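Gluconate kinase (Lactobacillus acidophilus, PDB 3LL3) probably uses ATP to phosphorylate a sugar or sugar acid such as xylulose or gluconate, acting as a carbohydrate kinase of the FGGY family. Local coordinates at residues A[334-340]-A[352-358]; A[378-382]-A[474-478]; A[156-160]-A[171-175]; A[79-84]-A[95-99]. All blocks are in the same frame, centred on the assembly; numbering follows the deposited sequence.

Contact 1. Residues A[334-340]-A[352-358]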
loop_
_atom_site.group_PDB
_atom_site.type_symbol
_atom_site.label_atom_id
_atom_site.label_comp_id
_atom_site.label_asym_id
_atom_site.label_seq_id
_atom_site.Cartn_x
_atom_site.Cartn_y
_atom_site.Cartn_z
ATOM N N LEU A 334 -9.715 -3.863 0.039
ATOM C CA LEU A 334 -8.507 -3.064 -0.035
ATOM C C LEU A 334 -8.307 -2.332 1.302
ATOM O O LEU A 334 -9.217 -1.678 1.792
ATOM C CB LEU A 334 -8.581 -2.090 -1.207
ATOM C CG LEU A 334 -7.383 -1.147 -1.348
ATOM C CD1 LEU A 334 -6.088 -1.946 -1.554
ATOM C CD2 LEU A 334 -7.620 -0.172 -2.480
ATOM N N ILE A 335 -7.121 -2.461 1.894
ATOM C CA ILE A 335 -6.794 -1.766 3.134
ATOM C C ILE A 335 -5.925 -0.526 2.886
ATOM O O ILE A 335 -4.920 -0.590 2.162
ATOM C CB ILE A 335 -6.054 -2.684 4.121
ATOM C CG1 ILE A 335 -6.984 -3.796 4.611
ATOM C CG2 ILE A 335 -5.495 -1.858 5.310
ATOM C CD1 ILE A 335 -8.307 -3.288 5.160
ATOM N N PHE A 336 -6.319 0.594 3.489
ATOM C CA PHE A 336 -5.519 1.808 3.479
ATOM C C PHE A 336 -5.144 2.166 4.908
ATOM O O PHE A 336 -6.018 2.539 5.701
ATOM C CB PHE A 336 -6.276 2.974 2.841
ATOM C CG PHE A 336 -5.489 4.265 2.803
ATOM C CD1 PHE A 336 -4.406 4.421 1.941
ATOM C CD2 PHE A 336 -5.835 5.330 3.619
ATOM C CE1 PHE A 336 -3.686 5.619 1.899
ATOM C CE2 PHE A 336 -5.125 6.518 3.586
ATOM C CZ PHE A 336 -4.051 6.669 2.736
ATOM N N LEU A 337 -3.862 2.033 5.244
ATOM C CA LEU A 337 -3.382 2.548 6.531
ATOM C C LEU A 337 -3.069 4.036 6.333
ATOM O O LEU A 337 -2.232 4.389 5.510
ATOM C CB LEU A 337 -2.150 1.777 7.025
ATOM C CG LEU A 337 -2.266 0.252 7.187
ATOM C CD1 LEU A 337 -0.947 -0.381 7.674
ATOM C CD2 LEU A 337 -3.397 -0.093 8.142
ATOM N N PRO A 338 -3.761 4.916 7.075
ATOM C CA PRO A 338 -3.751 6.356 6.765
ATOM C C PRO A 338 -2.580 7.150 7.342
ATOM O O PRO A 338 -2.629 8.381 7.316
ATOM C CB PRO A 338 -5.040 6.869 7.414
ATOM C CG PRO A 338 -5.415 5.853 8.437
ATOM C CD PRO A 338 -4.645 4.582 8.203
ATOM N N TYR A 339 -1.542 6.483 7.829
ATOM C CA TYR A 339 -0.530 7.189 8.616
ATOM C C TYR A 339 0.437 8.062 7.825
ATOM O O TYR A 339 1.645 7.964 8.021
ATOM C CB TYR A 339 0.271 6.199 9.433
ATOM C CG TYR A 339 -0.542 5.101 10.061
ATOM C CD1 TYR A 339 -1.642 5.381 10.860
ATOM C CD2 TYR A 339 -0.160 3.784 9.913
ATOM C CE1 TYR A 339 -2.356 4.349 11.468
ATOM C CE2 TYR A 339 -0.867 2.763 10.488
ATOM C CZ TYR A 339 -1.959 3.044 11.271
ATOM O OH TYR A 339 -2.629 1.984 11.842
ATOM N N LEU A 340 -0.084 8.941 6.978
ATOM C CA LEU A 340 0.766 9.810 6.158
ATOM C C LEU A 340 1.741 10.711 6.956
ATOM O O LEU A 340 2.913 10.802 6.623
ATOM C CB LEU A 340 -0.090 10.624 5.172
ATOM C CG LEU A 340 -0.238 9.992 3.771
ATOM C CD1 LEU A 340 -0.761 8.596 3.885
ATOM C CD2 LEU A 340 -1.176 10.816 2.930
ATOM N N ALA A 352 5.695 6.435 11.386
ATOM C CA ALA A 352 4.755 5.676 10.555
ATOM C C ALA A 352 4.516 6.354 9.222
ATOM O O ALA A 352 4.662 7.568 9.089
ATOM C CB ALA A 352 3.435 5.467 11.285
ATOM N N ARG A 353 4.158 5.556 8.223
ATOM C CA ARG A 353 3.803 6.085 6.919
ATOM C C ARG A 353 2.544 5.365 6.423
ATOM O O ARG A 353 2.133 4.380 7.010
ATOM C CB ARG A 353 4.974 5.923 5.951
ATOM C CG ARG A 353 6.127 6.884 6.250
ATOM C CD ARG A 353 7.364 6.462 5.498
ATOM N NE ARG A 353 8.030 7.598 4.874
ATOM C CZ ARG A 353 9.109 8.190 5.364
ATOM N NH1 ARG A 353 9.650 7.748 6.490
ATOM N NH2 ARG A 353 9.650 9.221 4.731
ATOM N N GLY A 354 1.929 5.867 5.366
ATOM C CA GLY A 354 0.694 5.275 4.867
ATOM C C GLY A 354 0.921 4.124 3.891
ATOM O O GLY A 354 2.002 4.033 3.308
ATOM N N SER A 355 -0.084 3.257 3.721
ATOM C CA SER A 355 -0.002 2.116 2.803
ATOM C C SER A 355 -1.368 1.796 2.184
ATOM O O SER A 355 -2.401 1.955 2.843
ATOM C CB SER A 355 0.481 0.852 3.538
ATOM O OG SER A 355 1.740 1.052 4.163
ATOM N N PHE A 356 -1.367 1.350 0.928
ATOM C CA PHE A 356 -2.493 0.611 0.370
ATOM C C PHE A 356 -2.061 -0.834 0.346
ATOM O O PHE A 356 -1.062 -1.141 -0.292
ATOM C CB PHE A 356 -2.786 1.019 -1.083
ATOM C CG PHE A 356 -3.500 2.343 -1.228
ATOM C CD1 PHE A 356 -4.885 2.416 -1.117
ATOM C CD2 PHE A 356 -2.789 3.502 -1.513
ATOM C CE1 PHE A 356 -5.553 3.625 -1.274
ATOM C CE2 PHE A 356 -3.443 4.729 -1.663
ATOM C CZ PHE A 356 -4.823 4.798 -1.526
ATOM N N VAL A 357 -2.798 -1.731 0.991
ATOM C CA VAL A 357 -2.460 -3.160 0.915
ATOM C C VAL A 357 -3.648 -4.025 0.489
ATOM O O VAL A 357 -4.735 -3.919 1.056
ATOM C CB VAL A 357 -1.874 -3.701 2.254
ATOM C CG1 VAL A 357 -1.509 -5.199 2.133
ATOM C CG2 VAL A 357 -0.660 -2.892 2.685
ATOM N N GLY A 358 -3.432 -4.891 -0.505
ATOM C CA GLY A 358 -4.475 -5.787 -0.978
ATOM C C GLY A 358 -4.945 -5.531 -2.400
ATOM O O GLY A 358 -6.057 -5.878 -2.759
#

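Contact 2. Residues A[378-382]-A[474-478]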
loop_
_atom_site.group_PDB
_atom_site.type_symbol
_atom_site.label_atom_id
_atom_site.label_comp_id
_atom_site.label_asym_id
_atom_site.label_seq_id
_atom_site.Cartn_x
_atom_site.Cartn_y
_atom_site.Cartn_z
ATOM N N PHE A 378 -11.426 3.882 9.950
ATOM C CA PHE A 378 -10.950 2.704 10.673
ATOM C C PHE A 378 -9.903 3.113 11.728
ATOM O O PHE A 378 -9.885 2.603 12.848
ATOM C CB PHE A 378 -10.320 1.678 9.713
ATOM C CG PHE A 378 -11.294 0.680 9.120
ATOM C CD1 PHE A 378 -12.308 0.126 9.890
ATOM C CD2 PHE A 378 -11.146 0.261 7.803
ATOM C CE1 PHE A 378 -13.176 -0.809 9.355
ATOM C CE2 PHE A 378 -12.004 -0.683 7.256
ATOM C CZ PHE A 378 -13.021 -1.221 8.030
ATOM N N ASN A 379 -9.017 4.026 11.352
ATOM C CA ASN A 379 -7.954 4.474 12.250
ATOM C C ASN A 379 -8.582 5.130 13.498
ATOM O O ASN A 379 -8.185 4.853 14.626
ATOM C CB ASN A 379 -7.054 5.454 11.494
ATOM C CG ASN A 379 -5.880 5.960 12.324
ATOM O OD1 ASN A 379 -5.581 7.157 12.309
ATOM N ND2 ASN A 379 -5.205 5.062 13.024
ATOM N N LEU A 380 -9.576 5.978 13.263
ATOM C CA LEU A 380 -10.335 6.617 14.338
ATOM C C LEU A 380 -11.079 5.594 15.190
ATOM O O LEU A 380 -11.209 5.761 16.401
ATOM C CB LEU A 380 -11.326 7.634 13.758
ATOM C CG LEU A 380 -10.714 8.933 13.212
ATOM C CD1 LEU A 380 -11.644 9.590 12.178
ATOM C CD2 LEU A 380 -10.352 9.902 14.315
ATOM N N TYR A 381 -11.587 4.543 14.556
ATOM C CA TYR A 381 -12.310 3.518 15.296
ATOM C C TYR A 381 -11.340 2.694 16.112
ATOM O O TYR A 381 -11.680 2.190 17.181
ATOM C CB TYR A 381 -13.093 2.626 14.345
ATOM C CG TYR A 381 -13.822 1.492 15.018
ATOM C CD1 TYR A 381 -14.867 1.734 15.911
ATOM C CD2 TYR A 381 -13.481 0.184 14.751
ATOM C CE1 TYR A 381 -15.542 0.683 16.517
ATOM C CE2 TYR A 381 -14.145 -0.866 15.342
ATOM C CZ TYR A 381 -15.179 -0.620 16.221
ATOM O OH TYR A 381 -15.844 -1.689 16.790
ATOM N N ASP A 382 -10.129 2.555 15.582
ATOM C CA ASP A 382 -9.025 1.880 16.266
ATOM C C ASP A 382 -8.715 2.645 17.572
ATOM O O ASP A 382 -8.598 2.052 18.655
ATOM C CB ASP A 382 -7.815 1.866 15.313
ATOM C CG ASP A 382 -6.633 1.044 15.834
ATOM O OD1 ASP A 382 -6.714 0.488 16.942
ATOM O OD2 ASP A 382 -5.619 0.939 15.107
ATOM N N LEU A 474 -14.339 -6.763 8.216
ATOM C CA LEU A 474 -13.163 -6.179 7.572
ATOM C C LEU A 474 -12.178 -5.508 8.541
ATOM O O LEU A 474 -10.977 -5.455 8.262
ATOM C CB LEU A 474 -13.582 -5.198 6.479
ATOM C CG LEU A 474 -12.441 -4.487 5.743
ATOM C CD1 LEU A 474 -11.544 -5.504 5.011
ATOM C CD2 LEU A 474 -13.033 -3.460 4.774
ATOM N N PHE A 475 -12.671 -4.998 9.672
ATOM C CA PHE A 475 -11.788 -4.364 10.653
ATOM C C PHE A 475 -10.640 -5.261 11.152
ATOM O O PHE A 475 -9.504 -4.793 11.312
ATOM C CB PHE A 475 -12.582 -3.771 11.842
ATOM C CG PHE A 475 -11.729 -2.977 12.810
ATOM C CD1 PHE A 475 -10.933 -1.924 12.363
ATOM C CD2 PHE A 475 -11.729 -3.277 14.167
ATOM C CE1 PHE A 475 -10.136 -1.186 13.252
ATOM C CE2 PHE A 475 -10.939 -2.554 15.059
ATOM C CZ PHE A 475 -10.139 -1.503 14.598
ATOM N N PRO A 476 -10.926 -6.544 11.418
ATOM C CA PRO A 476 -9.815 -7.410 11.833
ATOM C C PRO A 476 -8.716 -7.495 10.768
ATOM O O PRO A 476 -7.553 -7.598 11.122
ATOM C CB PRO A 476 -10.491 -8.779 12.009
ATOM C CG PRO A 476 -11.901 -8.428 12.426
ATOM C CD PRO A 476 -12.238 -7.203 11.586
ATOM N N LEU A 477 -9.076 -7.471 9.491
ATOM C CA LEU A 477 -8.067 -7.487 8.432
ATOM C C LEU A 477 -7.256 -6.183 8.447
ATOM O O LEU A 477 -6.044 -6.204 8.261
ATOM C CB LEU A 477 -8.719 -7.689 7.063
ATOM C CG LEU A 477 -7.808 -7.611 5.833
ATOM C CD1 LEU A 477 -6.683 -8.620 5.919
ATOM C CD2 LEU A 477 -8.628 -7.813 4.562
ATOM N N TYR A 478 -7.927 -5.053 8.676
ATOM C CA TYR A 478 -7.238 -3.768 8.804
ATOM C C TYR A 478 -6.175 -3.860 9.905
ATOM O O TYR A 478 -5.050 -3.407 9.725
ATOM C CB TYR A 478 -8.244 -2.663 9.131
ATOM C CG TYR A 478 -7.646 -1.308 9.470
ATOM C CD1 TYR A 478 -7.500 -0.320 8.494
ATOM C CD2 TYR A 478 -7.215 -1.025 10.761
ATOM C CE1 TYR A 478 -6.955 0.926 8.807
ATOM C CE2 TYR A 478 -6.664 0.208 11.081
ATOM C CZ TYR A 478 -6.530 1.178 10.109
ATOM O OH TYR A 478 -5.971 2.378 10.461
HETATM O O HOH W 1 -4.948 2.448 13.056
#

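Contact 3. Residues A[156-160]-A[171-175]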
loop_
_atom_site.group_PDB
_atom_site.type_symbol
_atom_site.label_atom_id
_atom_site.label_comp_id
_atom_site.label_asym_id
_atom_site.label_seq_id
_atom_site.Cartn_x
_atom_site.Cartn_y
_atom_site.Cartn_z
ATOM N N GLY A 156 1.581 28.439 30.199
ATOM C CA GLY A 156 1.064 28.229 28.859
ATOM C C GLY A 156 0.459 29.515 28.341
ATOM O O GLY A 156 0.315 30.484 29.090
ATOM N N ILE A 157 0.086 29.526 27.067
ATOM C CA ILE A 157 -0.460 30.727 26.440
ATOM C C ILE A 157 -1.747 31.225 27.106
ATOM O O ILE A 157 -1.992 32.434 27.162
ATOM C CB ILE A 157 -0.729 30.503 24.935
ATOM C CG1 ILE A 157 -1.154 31.816 24.278
ATOM C CG2 ILE A 157 -1.813 29.436 24.742
ATOM C CD1 ILE A 157 -0.026 32.827 24.153
ATOM N N LYS A 158 -2.601 30.324 27.585
ATOM C CA LYS A 158 -3.792 30.823 28.258
ATOM C C LYS A 158 -3.412 31.602 29.533
ATOM O O LYS A 158 -3.948 32.679 29.778
ATOM C CB LYS A 158 -4.848 29.745 28.535
ATOM C CG LYS A 158 -6.062 30.290 29.326
ATOM C CD LYS A 158 -7.308 29.370 29.229
ATOM C CE LYS A 158 -7.187 28.133 30.132
ATOM N NZ LYS A 158 -7.456 28.470 31.575
ATOM N N GLU A 159 -2.490 31.057 30.327
ATOM C CA GLU A 159 -1.985 31.732 31.528
ATOM C C GLU A 159 -1.357 33.085 31.174
ATOM O O GLU A 159 -1.588 34.082 31.846
ATOM C CB GLU A 159 -0.943 30.870 32.247
ATOM C CG GLU A 159 -1.495 29.603 32.876
ATOM C CD GLU A 159 -1.881 28.598 31.820
ATOM O OE1 GLU A 159 -1.016 28.318 30.954
ATOM O OE2 GLU A 159 -3.050 28.123 31.836
ATOM N N TYR A 160 -0.565 33.098 30.112
ATOM C CA TYR A 160 0.067 34.316 29.648
ATOM C C TYR A 160 -0.952 35.415 29.396
ATOM O O TYR A 160 -0.816 36.527 29.926
ATOM C CB TYR A 160 0.862 34.070 28.364
ATOM C CG TYR A 160 1.482 35.358 27.848
ATOM C CD1 TYR A 160 2.523 35.964 28.525
ATOM C CD2 TYR A 160 1.004 35.976 26.697
ATOM C CE1 TYR A 160 3.081 37.148 28.074
ATOM C CE2 TYR A 160 1.560 37.161 26.233
ATOM C CZ TYR A 160 2.597 37.741 26.925
ATOM O OH TYR A 160 3.151 38.919 26.459
ATOM N N THR A 171 -3.769 28.723 36.353
ATOM C CA THR A 171 -4.183 27.756 35.329
ATOM C C THR A 171 -5.374 26.935 35.840
ATOM O O THR A 171 -5.589 26.841 37.054
ATOM C CB THR A 171 -3.011 26.836 34.902
ATOM O OG1 THR A 171 -3.375 26.104 33.726
ATOM C CG2 THR A 171 -2.627 25.860 36.018
ATOM N N ASP A 172 -6.170 26.360 34.943
ATOM C CA ASP A 172 -7.260 25.519 35.407
ATOM C C ASP A 172 -6.786 24.076 35.383
ATOM O O ASP A 172 -5.803 23.749 34.727
ATOM C CB ASP A 172 -8.509 25.659 34.526
ATOM C CG ASP A 172 -8.306 25.054 33.145
ATOM O OD1 ASP A 172 -8.839 23.954 32.873
ATOM O OD2 ASP A 172 -7.594 25.684 32.331
ATOM N N THR A 173 -7.494 23.223 36.103
ATOM C CA THR A 173 -7.181 21.809 36.175
ATOM C C THR A 173 -7.002 21.158 34.784
ATOM O O THR A 173 -6.090 20.379 34.602
ATOM C CB THR A 173 -8.285 21.052 36.926
ATOM O OG1 THR A 173 -8.493 21.649 38.218
ATOM C CG2 THR A 173 -7.919 19.602 37.082
ATOM N N THR A 174 -7.876 21.457 33.815
ATOM C CA THR A 174 -7.810 20.750 32.520
ATOM C C THR A 174 -6.560 21.150 31.749
ATOM O O THR A 174 -6.048 20.389 30.925
ATOM C CB THR A 174 -9.046 21.019 31.606
ATOM O OG1 THR A 174 -8.908 22.304 30.993
ATOM C CG2 THR A 174 -10.342 20.963 32.389
HETATM N N MSE A 175 -6.065 22.353 32.016
HETATM C CA MSE A 175 -4.863 22.828 31.340
HETATM C C MSE A 175 -3.600 22.289 32.041
HETATM O O MSE A 175 -2.620 21.956 31.386
HETATM C CB MSE A 175 -4.854 24.355 31.270
HETATM C CG MSE A 175 -3.762 24.913 30.395
HETATM SE SE MSE A 175 -3.904 24.455 28.496
HETATM C CE MSE A 175 -5.622 25.336 28.108
#

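Contact 4. Residues A[79-84]-A[95-99]. With XUL (D-xylulose), chain E.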
loop_
_atom_site.group_PDB
_atom_site.type_symbol
_atom_site.label_atom_id
_atom_site.label_comp_id
_atom_site.label_asym_id
_atom_site.label_seq_id
_atom_site.Cartn_x
_atom_site.Cartn_y
_atom_site.Cartn_z
ATOM N N GLN A 79 -5.637 26.073 23.078
ATOM C CA GLN A 79 -4.730 25.005 22.698
ATOM C C GLN A 79 -4.024 24.483 23.950
ATOM O O GLN A 79 -3.895 25.199 24.935
ATOM C CB GLN A 79 -3.673 25.541 21.737
ATOM C CG GLN A 79 -2.770 26.572 22.386
ATOM C CD GLN A 79 -1.862 27.283 21.397
ATOM O OE1 GLN A 79 -2.224 28.311 20.818
ATOM N NE2 GLN A 79 -0.656 26.761 21.235
HETATM N N MSE A 80 -3.581 23.237 23.895
HETATM C CA MSE A 80 -2.944 22.576 25.027
HETATM C C MSE A 80 -1.451 22.398 24.818
HETATM O O MSE A 80 -0.964 22.517 23.700
HETATM C CB MSE A 80 -3.570 21.210 25.254
HETATM C CG MSE A 80 -5.046 21.266 25.539
HETATM SE SE MSE A 80 -5.779 19.496 25.969
HETATM C CE MSE A 80 -5.090 19.362 27.825
ATOM N N HIS A 81 -0.740 22.142 25.914
ATOM C CA HIS A 81 0.641 21.684 25.874
ATOM C C HIS A 81 1.649 22.785 25.538
ATOM O O HIS A 81 2.832 22.501 25.369
ATOM C CB HIS A 81 0.808 20.518 24.879
ATOM C CG HIS A 81 -0.254 19.463 24.981
ATOM N ND1 HIS A 81 -0.554 18.808 26.159
ATOM C CD2 HIS A 81 -1.074 18.932 24.042
ATOM C CE1 HIS A 81 -1.527 17.940 25.945
ATOM N NE2 HIS A 81 -1.858 17.991 24.668
ATOM N N SER A 82 1.202 24.030 25.437
ATOM C CA SER A 82 2.127 25.109 25.107
ATOM C C SER A 82 2.973 25.463 26.335
ATOM O O SER A 82 2.555 25.259 27.470
ATOM C CB SER A 82 1.400 26.353 24.586
ATOM O OG SER A 82 0.747 27.066 25.635
ATOM N N LEU A 83 4.162 25.995 26.089
ATOM C CA LEU A 83 5.103 26.277 27.156
ATOM C C LEU A 83 5.801 27.602 26.897
ATOM O O LEU A 83 6.332 27.835 25.813
ATOM C CB LEU A 83 6.133 25.153 27.254
ATOM C CG LEU A 83 7.176 25.345 28.356
ATOM C CD1 LEU A 83 6.464 25.477 29.701
ATOM C CD2 LEU A 83 8.169 24.189 28.370
ATOM N N ILE A 84 5.788 28.462 27.907
ATOM C CA ILE A 84 6.387 29.788 27.825
ATOM C C ILE A 84 7.139 30.074 29.112
ATOM O O ILE A 84 6.593 29.853 30.198
ATOM C CB ILE A 84 5.305 30.874 27.753
ATOM C CG1 ILE A 84 4.411 30.689 26.526
ATOM C CG2 ILE A 84 5.934 32.273 27.806
ATOM C CD1 ILE A 84 3.191 31.583 26.549
ATOM N N ASN A 95 9.516 32.131 23.192
ATOM C CA ASN A 95 8.213 32.176 22.530
ATOM C C ASN A 95 7.300 31.113 23.128
ATOM O O ASN A 95 7.689 30.384 24.042
ATOM C CB ASN A 95 8.362 31.923 21.032
ATOM C CG ASN A 95 8.953 33.106 20.297
ATOM O OD1 ASN A 95 8.588 34.249 20.545
ATOM N ND2 ASN A 95 9.865 32.831 19.376
ATOM N N SER A 96 6.086 31.008 22.603
ATOM C CA SER A 96 5.207 29.931 23.008
ATOM C C SER A 96 5.594 28.700 22.214
ATOM O O SER A 96 5.432 28.664 20.994
ATOM C CB SER A 96 3.747 30.296 22.758
ATOM O OG SER A 96 2.895 29.230 23.135
ATOM N N ILE A 97 6.124 27.697 22.901
ATOM C CA ILE A 97 6.517 26.452 22.255
ATOM C C ILE A 97 5.291 25.553 22.177
ATOM O O ILE A 97 4.868 24.994 23.188
ATOM C CB ILE A 97 7.631 25.752 23.053
ATOM C CG1 ILE A 97 8.793 26.716 23.296
ATOM C CG2 ILE A 97 8.121 24.505 22.328
ATOM C CD1 ILE A 97 9.948 26.079 23.988
ATOM N N THR A 98 4.702 25.431 20.988
ATOM C CA THR A 98 3.411 24.742 20.852
ATOM C C THR A 98 3.494 23.231 20.952
ATOM O O THR A 98 4.572 22.648 20.897
ATOM C CB THR A 98 2.723 25.071 19.518
ATOM O OG1 THR A 98 3.394 24.388 18.450
ATOM C CG2 THR A 98 2.735 26.581 19.281
ATOM N N TRP A 99 2.333 22.595 21.064
ATOM C CA TRP A 99 2.280 21.151 21.163
ATOM C C TRP A 99 3.039 20.506 20.000
ATOM O O TRP A 99 3.598 19.437 20.166
ATOM C CB TRP A 99 0.832 20.655 21.181
ATOM C CG TRP A 99 0.170 20.826 19.864
ATOM C CD1 TRP A 99 -0.516 21.925 19.425
ATOM C CD2 TRP A 99 0.154 19.885 18.789
ATOM N NE1 TRP A 99 -0.962 21.717 18.145
ATOM C CE2 TRP A 99 -0.566 20.473 17.731
ATOM C CE3 TRP A 99 0.670 18.597 18.624
ATOM C CZ2 TRP A 99 -0.783 19.816 16.516
ATOM C CZ3 TRP A 99 0.457 17.950 17.427
ATOM C CH2 TRP A 99 -0.267 18.559 16.386
HETATM C C1 XUL E . -5.595 17.469 22.933
HETATM C C2 XUL E . -4.141 17.237 22.489
HETATM C C3 XUL E . -3.518 18.105 21.361
HETATM C C4 XUL E . -4.303 19.377 20.984
HETATM C C5 XUL E . -4.240 20.486 22.051
HETATM O O1 XUL E . -6.377 16.342 22.618
HETATM O O2 XUL E . -3.506 16.340 22.992
HETATM O O3 XUL E . -3.419 17.339 20.186
HETATM O O4 XUL E . -3.753 19.870 19.784
HETATM O O5 XUL E . -4.479 21.752 21.486
HETATM O O HOH W 2 0.285 24.314 21.801
#

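Contact 1. Residues A[334-340]-A[352-358]
With CG anti to the backbone N in Phe336 (chi1 -180°) and beside it in Phe356 (chi1 -77°), two phenylalanines paired across antiparallel strands swing their rings together on one face of the sheet. The planes are inclined at 46°, and Phe336 CD1 stands over the centre of the Phe356 ring, 3.4 Å above its plane. Leu334 extends the apolar row, its CD2 4.0 Å from Phe356 CD1. Phe336 and Phe356 form a non-hydrogen-bonded pair, framed by the hydrogen-bonded pairs Ile335–Val357 and Leu337–Ser355; the shortest of their four bonds runs from Val357 N to Ile335 O, 2.7 Å. Further along, Tyr339 centres an inverse gamma turn, and its CB packs 3.7 Å from Ala352 CB. Gly354, lacking a side chain, lets Leu340 CD1 settle 3.8 Å from its CA. This antiparallel pair lies between helices: Phe336 packs on Val302 of helix 300-311 and Phe356 on Val372 of helix 365-388, while Val357, on the other face, rests on Ile481 of helix 465-485. Strand 354-359 also pairs antiparallel with a strand of the second subunit, so the sheet continues through the dimer interface.

Contact 2. Residues A[378-382]-A[474-478]
Aromatic contacts dominate where Phe378 and Tyr381 meet Phe475 and Tyr478, four rings gathered between helical segments 378-382 and 474-478, whose axes cross at -85° and come within 11.0 Å. One pair is T-shaped: Tyr381 turns its edge to the face of Phe475, with Tyr381 CD2 3.6 Å above the plane, over its centre; CG anti to the backbone N in both (chi1 177° in Tyr381) carries the rings out to meet. The Phe378 and Phe475 rings are closer to parallel, at 27°, yet slid so far that they barely overlap, and touch through Phe378 CD1 and Phe475 CD1 at 3.5 Å. A CH-pi contact follows, Phe378 CB lying 3.7 Å from the centroid of the Tyr478 ring and over its face. Aliphatic packing is slighter: Leu474 CD2 meets the edge of the Phe378 ring, 3.9 Å from Phe378 CE2. The polar link is a water that donates to Asp382 OD2 and hydrogen-bonds Tyr478 OH at 2.8 Å, in its ring plane; the same carboxylate oxygen also forms a salt bridge with Arg482. Helix 365-388 joins helix 465-485 through an aromatic cluster, with Phe417 set edge-to-face against Tyr381, and Ile335 of strand 335-337 packs against Leu474 and Tyr478.

Contact 3. Residues A[156-160]-A[171-175]
Glu159 reaches from the first turn of helix 157-166 to Thr171 and Met175, and its side chain can be followed outward. From CB the chain places CG beside the backbone N (chi1 -68°), where CG lies 3.7 Å from Thr171 CB; a bend at chi2 then curls the carboxylate back toward its own helix start. OE1 takes a weak bond from Gly156 N at the N-cap, resembling one half of a capping box. OE2 accepts from Thr171 OG1 at 2.8 Å, the hydroxyl standing well above the carboxylate plane, and also touches CG of Met175, a selenomethionine, at 3.6 Å. Shortened to an alanine here, the side chain would probably leave the buried Thr171 hydroxyl without this acceptor and Gly156 N without its weak bond. Alongside, Lys158 NZ makes a salt bridge to Asp172 OD2, 2.9 Å, on the anti side but tilted out of the carboxylate plane, and also bonds Leu235 O. Asp172 OD1 meanwhile caps the next helix, receiving the Thr174 hydroxyl on its syn lone pair and weaker bonds from Thr174 N and Met175 N. Helix 157-166 is thereby tied to strand 170-172, itself paired with strand 206-208, while Asp172 and Met175 pack on strand 232-238 and Ile157 on helix 49-65.

Contact 4. Residues A[79-84]-A[95-99]
The His81 ring is held at face and edge: Met80 CB lies 3.5 Å above the ring plane, over its centre, and at the edge, in plane, come Trp99 CB and C2 of the bound d-xylulose. The Trp99 indole presents one face to the sugar, O4 sitting 3.7 Å above it, toward the rim. Trp99 reaches this position with CG between its backbone N and carbonyl carbon (chi1 70°), which sends the indole away from residues 79-84 while CB stays packed on His81 CB at 3.7 Å. His81 NE2 donates to O2 of d-xylulose, 2.9 Å and nearly straight at 163°, while ND1 is bonded to Gly178 O, so both ring nitrogens fix its rotation. A leucine in its place would probably leave the sugar O2 and Gly178 O without these partners. Met80 N makes a second bond to the sugar, to O5, 3.0 Å long. Behind the pocket a water joins Met80 O to Trp99 N, and a single antiparallel bridge, including Ile97 N to Leu83 O at 2.9 Å, ties the two segments. Lys136 gathers the carbonyls of His81, Ile97 and Thr98. Asp239 and Arg344, the latter from the C-terminal domain, also hydrogen-bond the sugar; residues 79-84 and 95-99 form part of the d-xylulose pocket from the N-terminal domain of an FGGY kinase, a member of the actin-like ATPase superfamily.

How the contacts relate
All four contacts are largely buried, but they fall into two neighbourhoods. Contacts 1 and 2 touch: Pro338 and Tyr339 pack against Asn379 and Tyr478, and strand 354-359 leads along the chain into helix 365-388. Both are mainly apolar and aromatic; contact 1 adds sheet bonds and reaches the dimer interface, whereas contact 2 joins helices. Contacts 3 and 4, whose centres are about 10 Å apart, lie in the N-terminal FGGY domain and meet where Ser82 OG probably hydrogen-bonds Ile157 N. Their chemistry is more polar: contact 3 relies on buried charge and helix capping, contact 4 on groups that bind d-xylulose. The centres of contacts 1 and 3 are about 37 Å apart.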